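Local coordinates for transcriptional regulatory protein RcsB (PDB 5O8Y) that probably acts as the response regulator of the Rcs two-component signalling system, binding regulatory DNA to control the transcription of numerous genes, at residues M4-A9 and A50-T55; A9-I14 and D56-G61; D37-I42 and P60-G65; L86-N91 and V107-A112. One frame throughout, in Å; residues are numbered along the deposited sequence.

Read from the N terminus, the receiver domain opens with strand 4-9, and contact 1 closes the first long loop by bringing strand 52-55 back beside it. Contact 2 carries on where that pairing ends, sharing Ala9 and joining residues 9-14 to 56-61; the two loops cross rather than nest. Contact 3 begins inside both loops, at helix 38-44; it crosses contact 1 and ends on the loop contact 2 already uses, sharing Pro60 and Gly61. Contact 4 follows in series, pairing strands 82-87 and 105-108 at the sheet's other side. Its Lys109 NZ lies 2.8 Å from Asp56 OD1, a salt bridge joining contacts 2 and 4.

Contact 1 (M4-A9 and A50-T55); sequences MNVIIA and AHVLIT
Val6 and Ile54 meet methyl to methyl across two parallel strands, Val6 CG1 lying 3.5 Å from Ile54 CD1. Val6 has a first torsion of 149°, some 30° from the staggered value, which turns CG1 to Ile54 while CG2 rests 3.8 Å from Val52 CG1. Ile8 shares this face but behaves differently: its CG1 is folded between the backbone N and carbonyl carbon (chi1 59°), carrying CD1 away from the partner strand, and its CG2 is left beside Ile54 CB. On the reverse face Ile7 spreads its two branches, CG1 against Ala50 CB at 3.9 Å and CG2 against Leu53 CD1 at 4.0 Å. Beyond them Ala9 CB sits 3.7 Å from Thr55 OG1. The backbone ladder is regular: Ile7 N donates to Val52 O (2.9 Å), Ile54 N to Ile7 O (2.8 Å), and Ala9 N to Ile54 O. Where the strands part, one water bridges Asn5 O and His51 N. This is the core pairing of a CheY-like parallel sheet, with strand 29-35 flanking 4-9 and strand 82-87 flanking 52-55. Helices 13-24 and 112-124 pack on the Val6, Ile8 and Val52 face; Leu41 of helix 38-44 packs against Ile7, Ala9 and Leu53.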
loop_
_atom_site.group_PDB
_atom_site.type_symbol
_atom_site.label_atom_id
_atom_site.label_comp_id
_atom_site.label_asym_id
_atom_site.label_seq_id
_atom_site.Cartn_x
_atom_site.Cartn_y
_atom_site.Cartn_z
ATOM N N MET F 4 20.784 3.341 35.883
ATOM C CA MET F 4 19.770 2.894 34.926
ATOM C C MET F 4 18.842 1.899 35.618
ATOM O O MET F 4 19.299 0.884 36.146
ATOM C CB MET F 4 20.463 2.236 33.727
ATOM C CG MET F 4 19.554 1.575 32.696
ATOM S SD MET F 4 20.516 0.829 31.362
ATOM C CE MET F 4 20.745 2.227 30.272
ATOM N N ASN F 5 17.549 2.199 35.629
ATOM C CA ASN F 5 16.551 1.254 36.116
ATOM C C ASN F 5 16.142 0.303 34.986
ATOM O O ASN F 5 16.072 0.703 33.815
ATOM C CB ASN F 5 15.332 1.978 36.701
ATOM C CG ASN F 5 15.617 2.620 38.050
ATOM O OD1 ASN F 5 16.741 2.575 38.563
ATOM N ND2 ASN F 5 14.586 3.216 38.639
ATOM N N VAL F 6 15.862 -0.946 35.357
ATOM C CA VAL F 6 15.656 -2.040 34.411
ATOM C C VAL F 6 14.506 -2.930 34.905
ATOM O O VAL F 6 14.336 -3.140 36.104
ATOM C CB VAL F 6 16.995 -2.817 34.239
ATOM C CG1 VAL F 6 16.809 -4.291 33.945
ATOM C CG2 VAL F 6 17.849 -2.176 33.155
ATOM N N ILE F 7 13.716 -3.441 33.967
ATOM C CA ILE F 7 12.713 -4.470 34.246
ATOM C C ILE F 7 13.164 -5.737 33.529
ATOM O O ILE F 7 13.648 -5.660 32.398
ATOM C CB ILE F 7 11.319 -4.065 33.721
ATOM C CG1 ILE F 7 10.875 -2.734 34.328
ATOM C CG2 ILE F 7 10.290 -5.144 34.034
ATOM C CD1 ILE F 7 9.880 -1.991 33.469
ATOM N N ILE F 8 13.000 -6.892 34.175
ATOM C CA ILE F 8 13.373 -8.176 33.565
ATOM C C ILE F 8 12.172 -9.109 33.499
ATOM O O ILE F 8 11.343 -9.129 34.407
ATOM C CB ILE F 8 14.580 -8.860 34.264
ATOM C CG1 ILE F 8 14.312 -9.128 35.749
ATOM C CG2 ILE F 8 15.828 -7.998 34.123
ATOM C CD1 ILE F 8 15.469 -9.817 36.447
ATOM N N ALA F 9 12.072 -9.843 32.397
ATOM C CA ALA F 9 10.993 -10.802 32.186
ATOM C C ALA F 9 11.534 -12.067 31.517
ATOM O O ALA F 9 12.188 -12.005 30.475
ATOM C CB ALA F 9 9.877 -10.187 31.353
ATOM N N ALA F 50 10.878 2.674 35.337
ATOM C CA ALA F 50 11.930 2.274 34.400
ATOM C C ALA F 50 11.440 2.379 32.978
ATOM O O ALA F 50 10.245 2.249 32.730
ATOM C CB ALA F 50 12.374 0.844 34.677
ATOM N N HIS F 51 12.372 2.598 32.052
ATOM C CA HIS F 51 12.063 2.602 30.618
ATOM C C HIS F 51 13.017 1.710 29.821
ATOM O O HIS F 51 13.245 1.935 28.626
ATOM C CB HIS F 51 12.015 4.034 30.061
ATOM C CG HIS F 51 13.236 4.849 30.343
ATOM N ND1 HIS F 51 14.277 4.966 29.447
ATOM C CD2 HIS F 51 13.571 5.604 31.417
ATOM C CE1 HIS F 51 15.210 5.749 29.963
ATOM N NE2 HIS F 51 14.804 6.153 31.156
ATOM N N VAL F 52 13.540 0.681 30.490
ATOM C CA VAL F 52 14.371 -0.349 29.859
ATOM C C VAL F 52 13.824 -1.714 30.260
ATOM O O VAL F 52 13.739 -2.017 31.447
ATOM C CB VAL F 52 15.847 -0.227 30.280
ATOM C CG1 VAL F 52 16.689 -1.329 29.645
ATOM C CG2 VAL F 52 16.374 1.147 29.894
ATOM N N LEU F 53 13.442 -2.512 29.263
ATOM C CA LEU F 53 12.928 -3.866 29.465
ATOM C C LEU F 53 13.881 -4.874 28.837
ATOM O O LEU F 53 14.239 -4.742 27.660
ATOM C CB LEU F 53 11.537 -4.020 28.838
ATOM C CG LEU F 53 10.934 -5.433 28.788
ATOM C CD1 LEU F 53 10.639 -5.972 30.184
ATOM C CD2 LEU F 53 9.676 -5.434 27.941
ATOM N N ILE F 54 14.278 -5.873 29.629
ATOM C CA ILE F 54 15.045 -7.032 29.149
ATOM C C ILE F 54 14.093 -8.218 29.229
ATOM O O ILE F 54 13.604 -8.561 30.314
ATOM C CB ILE F 54 16.306 -7.293 30.004
ATOM C CG1 ILE F 54 17.244 -6.080 29.972
ATOM C CG2 ILE F 54 17.049 -8.535 29.516
ATOM C CD1 ILE F 54 18.161 -5.967 31.172
ATOM N N THR F 55 13.813 -8.834 28.089
ATOM C CA THR F 55 12.735 -9.802 28.020
ATOM C C THR F 55 13.026 -11.008 27.142
ATOM O O THR F 55 13.787 -10.947 26.187
ATOM C CB THR F 55 11.397 -9.144 27.565
ATOM O OG1 THR F 55 10.327 -10.094 27.652
ATOM C CG2 THR F 55 11.474 -8.629 26.121
HETATM O O HOH W 1 14.935 3.081 32.971
#

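Contact 2 (A9-I14 and D56-G61); sequences ADDHPI and DLSMPG. With SO4 (sulfate ion), chain R.
Asp10 OD1 is gripped by two donors of one residue, accepting from His12 ND1 (2.8 Å) and from His12 N in an Asx turn. The other oxygen, Asp10 OD2, lies 2.9 Å from Asp56 OD1, an acceptor of like charge, and both form salt bridges to Lys109 NZ. Asp56 OD2 is 3.0 Å from Asp11 OD1, so three carboxylates converge, with the planes of Asp10 and Asp56 turned 35° apart. Asp11 has CG tucked over its own backbone (chi1 80°), which puts OD1 above one face of the His12 ring, toward its rim; the backbone course sets Asp11 CB 3.4 Å from Pro60 CD. Leu57 N donates to sulfate O3 (3.0 Å). Asp56 is the predicted phosphorylation site, and the sulfate probably occupies the place of a phosphoryl group; in relatives the corresponding acids hold a magnesium ion. Next to the acids along the chain, Ala9 CB touches Met59 SD at 3.7 Å, and Asp56 N bonds to Ala9 O (3.0 Å). His12 NE2 bonds to Glu170 of a neighbouring subunit, within that copy's predicted helix-turn-helix. The acidic site lies at the C-terminal ends of strands 4-9 and 52-55, beside helix 13-24, with Met59 packed on Leu41 of helix 38-44.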
loop_
_atom_site.group_PDB
_atom_site.type_symbol
_atom_site.label_atom_id
_atom_site.label_comp_id
_atom_site.label_asym_id
_atom_site.label_seq_id
_atom_site.Cartn_x
_atom_site.Cartn_y
_atom_site.Cartn_z
ATOM N N ALA F 9 12.072 -9.843 32.397
ATOM C CA ALA F 9 10.993 -10.802 32.186
ATOM C C ALA F 9 11.534 -12.067 31.517
ATOM O O ALA F 9 12.188 -12.005 30.475
ATOM C CB ALA F 9 9.877 -10.187 31.353
ATOM N N ASP F 10 11.262 -13.206 32.143
ATOM C CA ASP F 10 11.632 -14.513 31.615
ATOM C C ASP F 10 10.697 -15.548 32.220
ATOM O O ASP F 10 10.392 -15.470 33.408
ATOM C CB ASP F 10 13.096 -14.827 31.954
ATOM C CG ASP F 10 13.697 -15.884 31.042
ATOM O OD1 ASP F 10 13.287 -17.062 31.120
ATOM O OD2 ASP F 10 14.590 -15.535 30.246
ATOM N N ASP F 11 10.237 -16.511 31.418
ATOM C CA ASP F 11 9.339 -17.553 31.943
ATOM C C ASP F 11 10.042 -18.678 32.702
ATOM O O ASP F 11 9.355 -19.480 33.313
ATOM C CB ASP F 11 8.452 -18.145 30.838
ATOM C CG ASP F 11 9.162 -19.181 29.998
ATOM O OD1 ASP F 11 10.304 -18.907 29.572
ATOM O OD2 ASP F 11 8.571 -20.263 29.761
ATOM N N HIS F 12 11.376 -18.758 32.635
ATOM C CA HIS F 12 12.155 -19.744 33.418
ATOM C C HIS F 12 12.557 -19.098 34.748
ATOM O O HIS F 12 13.440 -18.236 34.757
ATOM C CB HIS F 12 13.423 -20.197 32.679
ATOM C CG HIS F 12 13.195 -20.608 31.261
ATOM N ND1 HIS F 12 13.322 -19.729 30.205
ATOM C CD2 HIS F 12 12.864 -21.804 30.720
ATOM C CE1 HIS F 12 13.075 -20.367 29.074
ATOM N NE2 HIS F 12 12.793 -21.627 29.359
ATOM N N PRO F 13 11.925 -19.500 35.873
ATOM C CA PRO F 13 12.202 -18.820 37.161
ATOM C C PRO F 13 13.663 -18.832 37.614
ATOM O O PRO F 13 14.122 -17.855 38.199
ATOM C CB PRO F 13 11.327 -19.577 38.165
ATOM C CG PRO F 13 10.302 -20.294 37.342
ATOM C CD PRO F 13 10.968 -20.611 36.042
ATOM N N ILE F 14 14.375 -19.920 37.325
ATOM C CA ILE F 14 15.806 -20.042 37.628
ATOM C C ILE F 14 16.680 -19.066 36.812
ATOM O O ILE F 14 17.666 -18.552 37.333
ATOM C CB ILE F 14 16.289 -21.511 37.456
ATOM C CG1 ILE F 14 15.632 -22.391 38.523
ATOM C CG2 ILE F 14 17.812 -21.635 37.566
ATOM C CD1 ILE F 14 15.729 -23.874 38.250
ATOM N N ASP F 56 12.319 -12.072 27.487
ATOM C CA ASP F 56 12.306 -13.376 26.837
ATOM C C ASP F 56 11.379 -13.354 25.623
ATOM O O ASP F 56 10.558 -12.457 25.496
ATOM C CB ASP F 56 11.694 -14.379 27.850
ATOM C CG ASP F 56 12.306 -15.737 27.793
ATOM O OD1 ASP F 56 13.518 -15.820 27.532
ATOM O OD2 ASP F 56 11.587 -16.721 28.060
ATOM N N LEU F 57 11.474 -14.382 24.781
ATOM C CA LEU F 57 10.492 -14.627 23.717
ATOM C C LEU F 57 9.377 -15.603 24.106
ATOM O O LEU F 57 8.274 -15.476 23.601
ATOM C CB LEU F 57 11.176 -15.136 22.442
ATOM C CG LEU F 57 11.934 -14.131 21.567
ATOM C CD1 LEU F 57 12.554 -14.853 20.384
ATOM C CD2 LEU F 57 11.021 -13.019 21.073
ATOM N N SER F 58 9.640 -16.563 24.991
ATOM C CA SER F 58 8.701 -17.684 25.219
ATOM C C SER F 58 7.826 -17.552 26.472
ATOM O O SER F 58 7.474 -18.564 27.097
ATOM C CB SER F 58 9.470 -19.012 25.278
ATOM O OG SER F 58 10.182 -19.144 26.501
ATOM N N MET F 59 7.454 -16.327 26.834
ATOM C CA MET F 59 6.633 -16.126 28.028
ATOM C C MET F 59 5.199 -16.568 27.795
ATOM O O MET F 59 4.670 -16.351 26.713
ATOM C CB MET F 59 6.648 -14.669 28.497
ATOM C CG MET F 59 7.759 -14.348 29.488
ATOM S SD MET F 59 7.449 -12.766 30.285
ATOM C CE MET F 59 7.528 -11.681 28.856
ATOM N N PRO F 60 4.571 -17.190 28.816
ATOM C CA PRO F 60 3.134 -17.453 28.751
ATOM C C PRO F 60 2.302 -16.187 28.985
ATOM O O PRO F 60 2.826 -15.163 29.434
ATOM C CB PRO F 60 2.906 -18.465 29.887
ATOM C CG PRO F 60 3.979 -18.170 30.879
ATOM C CD PRO F 60 5.165 -17.700 30.073
ATOM N N GLY F 61 1.006 -16.299 28.703
ATOM C CA GLY F 61 0.046 -15.202 28.826
ATOM C C GLY F 61 -0.969 -15.310 27.703
ATOM O O GLY F 61 -0.594 -15.441 26.542
HETATM S S SO4 R . 13.675 -18.033 25.230
HETATM O O1 SO4 R . 14.521 -17.977 26.428
HETATM O O2 SO4 R . 12.411 -18.691 25.577
HETATM O O3 SO4 R . 13.415 -16.677 24.685
HETATM O O4 SO4 R . 14.374 -18.847 24.215
#

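Contact 3 (D37-I42 and P60-G65); sequences DSTALI and PGDKYG
Asp37 and Ser38, at the start of helix 38-44, run alongside Pro60 and Gly61, in the loop that follows strand 52-55 and the predicted phosphorylation site of the receiver domain; CA atoms of each facing pair lie 5.2 Å apart. A single straight backbone bond joins them, Ser38 N to Pro60 O at 3.0 Å with an angle of 177° at the hydrogen. Gly61 then adopts backbone angles that suit glycine, and its CA comes 3.5 Å from Ser38 OG. Asp37 is the N-cap residue of the helix, its OD2 taking Ala40 N from above the carboxylate plane, while its CB lies against Pro60 O.

Ser38 OG lies near Pro60 O and shares a water with Thr39 OG1, 2.6 Å from the latter. That water also accepts from Tyr64 N at 3.1 Å, so one water links the helix start to the coil. Farther along, the Tyr64 ring is sandwiched. Lys63 CG lies over the centre of one face, 3.8 Å above the plane, and Ile42 CG2 sits over the other, 3.7 Å from the ring centroid and 19° off the normal, a CH-pi contact. Ile42 reaches this position because CG2 stands anti to the backbone N while CG1 (chi1 -63°) lies along CD2 of the ring, with Ile42 CB 3.5 Å from Tyr64 CD2. Thr39 O meets the ring near its plane, at the edge.

Tyr64 OH bonds to Asn43, and Lys63 NZ reaches Leu48 O of a neighbouring subunit. The chemistry is therefore split: polar bonds and one water set the register at the helix start, whereas one turn on aliphatic groups on both faces, with the hydroxyl bond to Asn43, hold the ring.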
loop_
_atom_site.group_PDB
_atom_site.type_symbol
_atom_site.label_atom_id
_atom_site.label_comp_id
_atom_site.label_asym_id
_atom_site.label_seq_id
_atom_site.Cartn_x
_atom_site.Cartn_y
_atom_site.Cartn_z
ATOM N N ASP F 37 5.255 -13.911 33.528
ATOM C CA ASP F 37 4.285 -13.952 32.429
ATOM C C ASP F 37 4.005 -12.569 31.869
ATOM O O ASP F 37 4.198 -11.562 32.545
ATOM C CB ASP F 37 2.985 -14.635 32.864
ATOM C CG ASP F 37 2.144 -13.766 33.757
ATOM O OD1 ASP F 37 2.579 -13.494 34.892
ATOM O OD2 ASP F 37 1.054 -13.345 33.316
ATOM N N SER F 38 3.533 -12.549 30.631
ATOM C CA SER F 38 3.381 -11.315 29.873
ATOM C C SER F 38 2.195 -10.475 30.340
ATOM O O SER F 38 2.251 -9.255 30.272
ATOM C CB SER F 38 3.263 -11.618 28.379
ATOM O OG SER F 38 2.128 -12.421 28.098
ATOM N N THR F 39 1.135 -11.122 30.820
ATOM C CA THR F 39 -0.040 -10.413 31.329
ATOM C C THR F 39 0.349 -9.515 32.501
ATOM O O THR F 39 0.077 -8.309 32.476
ATOM C CB THR F 39 -1.172 -11.400 31.696
ATOM O OG1 THR F 39 -1.630 -12.053 30.501
ATOM C CG2 THR F 39 -2.359 -10.696 32.368
ATOM N N ALA F 40 1.027 -10.083 33.496
ATOM C CA ALA F 40 1.512 -9.300 34.647
ATOM C C ALA F 40 2.551 -8.250 34.246
ATOM O O ALA F 40 2.577 -7.177 34.822
ATOM C CB ALA F 40 2.082 -10.207 35.732
ATOM N N LEU F 41 3.397 -8.556 33.262
ATOM C CA LEU F 41 4.367 -7.580 32.758
ATOM C C LEU F 41 3.658 -6.350 32.198
ATOM O O LEU F 41 3.937 -5.233 32.615
ATOM C CB LEU F 41 5.266 -8.187 31.673
ATOM C CG LEU F 41 6.196 -7.205 30.934
ATOM C CD1 LEU F 41 7.112 -6.499 31.929
ATOM C CD2 LEU F 41 6.996 -7.907 29.848
ATOM N N ILE F 42 2.733 -6.582 31.267
ATOM C CA ILE F 42 1.998 -5.498 30.592
ATOM C C ILE F 42 1.147 -4.698 31.577
ATOM O O ILE F 42 1.117 -3.469 31.505
ATOM C CB ILE F 42 1.093 -6.031 29.462
ATOM C CG1 ILE F 42 1.929 -6.697 28.353
ATOM C CG2 ILE F 42 0.197 -4.925 28.890
ATOM C CD1 ILE F 42 2.887 -5.785 27.649
ATOM N N PRO F 60 4.571 -17.190 28.816
ATOM C CA PRO F 60 3.134 -17.453 28.751
ATOM C C PRO F 60 2.302 -16.187 28.985
ATOM O O PRO F 60 2.826 -15.163 29.434
ATOM C CB PRO F 60 2.906 -18.465 29.887
ATOM C CG PRO F 60 3.979 -18.170 30.879
ATOM C CD PRO F 60 5.165 -17.700 30.073
ATOM N N GLY F 61 1.006 -16.299 28.703
ATOM C CA GLY F 61 0.046 -15.202 28.826
ATOM C C GLY F 61 -0.969 -15.310 27.703
ATOM O O GLY F 61 -0.594 -15.441 26.542
ATOM N N ASP F 62 -2.250 -15.241 28.052
ATOM C CA ASP F 62 -3.352 -15.541 27.120
ATOM C C ASP F 62 -4.093 -14.286 26.627
ATOM O O ASP F 62 -5.255 -14.366 26.229
ATOM C CB ASP F 62 -4.349 -16.492 27.806
ATOM C CG ASP F 62 -5.073 -15.842 29.000
ATOM O OD1 ASP F 62 -4.449 -15.026 29.720
ATOM O OD2 ASP F 62 -6.264 -16.154 29.218
ATOM N N LYS F 63 -3.410 -13.145 26.618
ATOM C CA LYS F 63 -4.064 -11.842 26.513
ATOM C C LYS F 63 -3.431 -10.911 25.462
ATOM O O LYS F 63 -4.115 -10.459 24.547
ATOM C CB LYS F 63 -4.065 -11.187 27.895
ATOM C CG LYS F 63 -5.092 -10.093 28.080
ATOM C CD LYS F 63 -5.185 -9.662 29.544
ATOM C CE LYS F 63 -6.418 -10.209 30.249
ATOM N NZ LYS F 63 -6.419 -11.681 30.428
ATOM N N TYR F 64 -2.133 -10.641 25.584
ATOM C CA TYR F 64 -1.460 -9.640 24.749
ATOM C C TYR F 64 -0.567 -10.189 23.611
ATOM O O TYR F 64 0.289 -9.477 23.083
ATOM C CB TYR F 64 -0.676 -8.711 25.665
ATOM C CG TYR F 64 -1.519 -8.083 26.765
ATOM C CD1 TYR F 64 -2.601 -7.257 26.453
ATOM C CD2 TYR F 64 -1.217 -8.291 28.116
ATOM C CE1 TYR F 64 -3.371 -6.669 27.448
ATOM C CE2 TYR F 64 -1.979 -7.703 29.123
ATOM C CZ TYR F 64 -3.058 -6.895 28.781
ATOM O OH TYR F 64 -3.812 -6.310 29.763
ATOM N N GLY F 65 -0.808 -11.430 23.199
ATOM C CA GLY F 65 0.006 -12.103 22.181
ATOM C C GLY F 65 1.179 -12.854 22.783
ATOM O O GLY F 65 1.413 -12.804 23.994
HETATM O O HOH W 2 -0.705 -11.822 28.057
#

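Contact 4 (L86-N91 and V107-A112); sequences LTMNNN and VLKQGA. With SO4 (sulfate ion), chain R.
Lys109 runs across the end of the strand pair, meeting Thr87, Leu86 and Met88 along its length. Its CB stands 3.8 Å from Thr87 O; CG lies 3.9 Å from Leu86 CG, the two side chains crossing at about a right angle; CD passes 3.9 Å from Met88 CG; and CE settles 3.6 Å from Leu86 O. Beyond CG the chain is fully extended (chi2 173°), which carries NZ out to a sulfate oxygen, modelled very close, and to the acids Asp10 and Asp56. Thr87 OG1 donates to sulfate O3 at 2.8 Å and also accepts from Asn89 N in an ST turn, so it is held by two bonds. Lys109 and Thr87 probably correspond to the conserved lysine and threonine that contact the phosphoryl group in CheY-like receivers.

The two backbones pair as parallel strands: Thr87 N bonds to Val107 O (3.1 Å), and Lys109 N to Thr87 O (3.0 Å) as the strand gives way to a 3-10 turn. At the outer rim Gln110 NE2 donates to Asn90 OD1 at 2.7 Å, 160° at the hydrogen; the two side chains approach from opposite directions, their amide planes 43° apart. Leu86 CD1 rests against Val107 CG1 and Ala112 CB.

The contact closes the beta-alpha-beta unit of strand 82-87, helix 92-99 and strand 105-108. Strand 52-55 lies on the other side of strand 82-87; Val107 packs on helix 112-124, and Leu108 on helices 92-99 and 132-139.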
loop_
_atom_site.group_PDB
_atom_site.type_symbol
_atom_site.label_atom_id
_atom_site.label_comp_id
_atom_site.label_asym_id
_atom_site.label_seq_id
_atom_site.Cartn_x
_atom_site.Cartn_y
_atom_site.Cartn_z
ATOM N N LEU F 86 16.367 -10.955 25.167
ATOM C CA LEU F 86 17.326 -11.917 25.695
ATOM C C LEU F 86 16.755 -13.309 25.485
ATOM O O LEU F 86 15.813 -13.684 26.172
ATOM C CB LEU F 86 17.543 -11.654 27.187
ATOM C CG LEU F 86 18.509 -12.567 27.940
ATOM C CD1 LEU F 86 19.923 -12.392 27.407
ATOM C CD2 LEU F 86 18.443 -12.272 29.432
ATOM N N THR F 87 17.328 -14.077 24.558
ATOM C CA THR F 87 16.728 -15.345 24.128
ATOM C C THR F 87 17.731 -16.479 23.907
ATOM O O THR F 87 18.915 -16.243 23.660
ATOM C CB THR F 87 15.904 -15.155 22.831
ATOM O OG1 THR F 87 15.178 -16.361 22.526
ATOM C CG2 THR F 87 16.801 -14.777 21.653
ATOM N N MET F 88 17.222 -17.705 23.998
ATOM C CA MET F 88 17.956 -18.912 23.603
ATOM C C MET F 88 17.776 -19.242 22.122
ATOM O O MET F 88 18.535 -20.048 21.589
ATOM C CB MET F 88 17.503 -20.134 24.424
ATOM C CG MET F 88 18.442 -20.538 25.547
ATOM S SD MET F 88 17.967 -22.141 26.227
ATOM C CE MET F 88 16.305 -21.795 26.817
ATOM N N ASN F 89 16.765 -18.662 21.471
ATOM C CA ASN F 89 16.465 -18.995 20.075
ATOM C C ASN F 89 17.599 -18.536 19.159
ATOM O O ASN F 89 17.910 -17.349 19.102
ATOM C CB ASN F 89 15.143 -18.368 19.634
ATOM C CG ASN F 89 14.505 -19.104 18.479
ATOM O OD1 ASN F 89 15.162 -19.438 17.480
ATOM N ND2 ASN F 89 13.211 -19.364 18.606
ATOM N N ASN F 90 18.219 -19.491 18.469
ATOM C CA ASN F 90 19.341 -19.220 17.568
ATOM C C ASN F 90 18.946 -19.292 16.083
ATOM O O ASN F 90 19.814 -19.222 15.208
ATOM C CB ASN F 90 20.484 -20.202 17.865
ATOM C CG ASN F 90 21.136 -19.946 19.215
ATOM O OD1 ASN F 90 21.983 -19.058 19.354
ATOM N ND2 ASN F 90 20.763 -20.739 20.211
ATOM N N ASN F 91 17.649 -19.402 15.795
ATOM C CA ASN F 91 17.176 -19.545 14.417
ATOM C C ASN F 91 17.271 -18.187 13.698
ATOM O O ASN F 91 16.614 -17.230 14.118
ATOM C CB ASN F 91 15.743 -20.094 14.376
ATOM C CG ASN F 91 15.456 -20.885 13.111
ATOM O OD1 ASN F 91 15.735 -20.437 11.989
ATOM N ND2 ASN F 91 14.910 -22.078 13.285
ATOM N N VAL F 107 20.322 -10.069 22.692
ATOM C CA VAL F 107 21.420 -10.766 23.369
ATOM C C VAL F 107 21.080 -12.252 23.380
ATOM O O VAL F 107 19.998 -12.639 23.800
ATOM C CB VAL F 107 21.608 -10.280 24.823
ATOM C CG1 VAL F 107 22.723 -11.059 25.521
ATOM C CG2 VAL F 107 21.900 -8.786 24.856
ATOM N N LEU F 108 21.996 -13.088 22.908
ATOM C CA LEU F 108 21.829 -14.534 23.044
ATOM C C LEU F 108 22.272 -14.921 24.448
ATOM O O LEU F 108 23.280 -14.415 24.938
ATOM C CB LEU F 108 22.642 -15.287 22.000
ATOM C CG LEU F 108 22.324 -14.950 20.544
ATOM C CD1 LEU F 108 23.272 -15.687 19.610
ATOM C CD2 LEU F 108 20.876 -15.278 20.211
ATOM N N LYS F 109 21.510 -15.803 25.085
ATOM C CA LYS F 109 21.735 -16.169 26.489
ATOM C C LYS F 109 23.105 -16.790 26.760
ATOM O O LYS F 109 23.685 -16.559 27.822
ATOM C CB LYS F 109 20.621 -17.089 26.991
ATOM C CG LYS F 109 19.347 -16.324 27.278
ATOM C CD LYS F 109 18.175 -17.218 27.615
ATOM C CE LYS F 109 17.054 -16.382 28.219
ATOM N NZ LYS F 109 15.790 -17.133 28.407
ATOM N N GLN F 110 23.618 -17.554 25.800
ATOM C CA GLN F 110 24.956 -18.142 25.904
ATOM C C GLN F 110 26.086 -17.105 26.076
ATOM O O GLN F 110 27.103 -17.400 26.708
ATOM C CB GLN F 110 25.247 -19.088 24.719
ATOM C CG GLN F 110 25.159 -18.467 23.325
ATOM C CD GLN F 110 23.859 -18.769 22.587
ATOM O OE1 GLN F 110 22.780 -18.884 23.191
ATOM N NE2 GLN F 110 23.956 -18.887 21.262
ATOM N N GLY F 111 25.899 -15.901 25.531
ATOM C CA GLY F 111 26.843 -14.788 25.710
ATOM C C GLY F 111 26.436 -13.741 26.741
ATOM O O GLY F 111 27.119 -12.738 26.887
ATOM N N ALA F 112 25.360 -13.986 27.485
ATOM C CA ALA F 112 24.748 -12.967 28.350
ATOM C C ALA F 112 25.647 -12.375 29.450
ATOM O O ALA F 112 25.555 -11.178 29.719
ATOM C CB ALA F 112 23.452 -13.498 28.963
HETATM S S SO4 R . 13.675 -18.033 25.230
HETATM O O1 SO4 R . 14.521 -17.977 26.428
HETATM O O2 SO4 R . 12.411 -18.691 25.577
HETATM O O3 SO4 R . 13.415 -16.677 24.685
HETATM O O4 SO4 R . 14.374 -18.847 24.215
#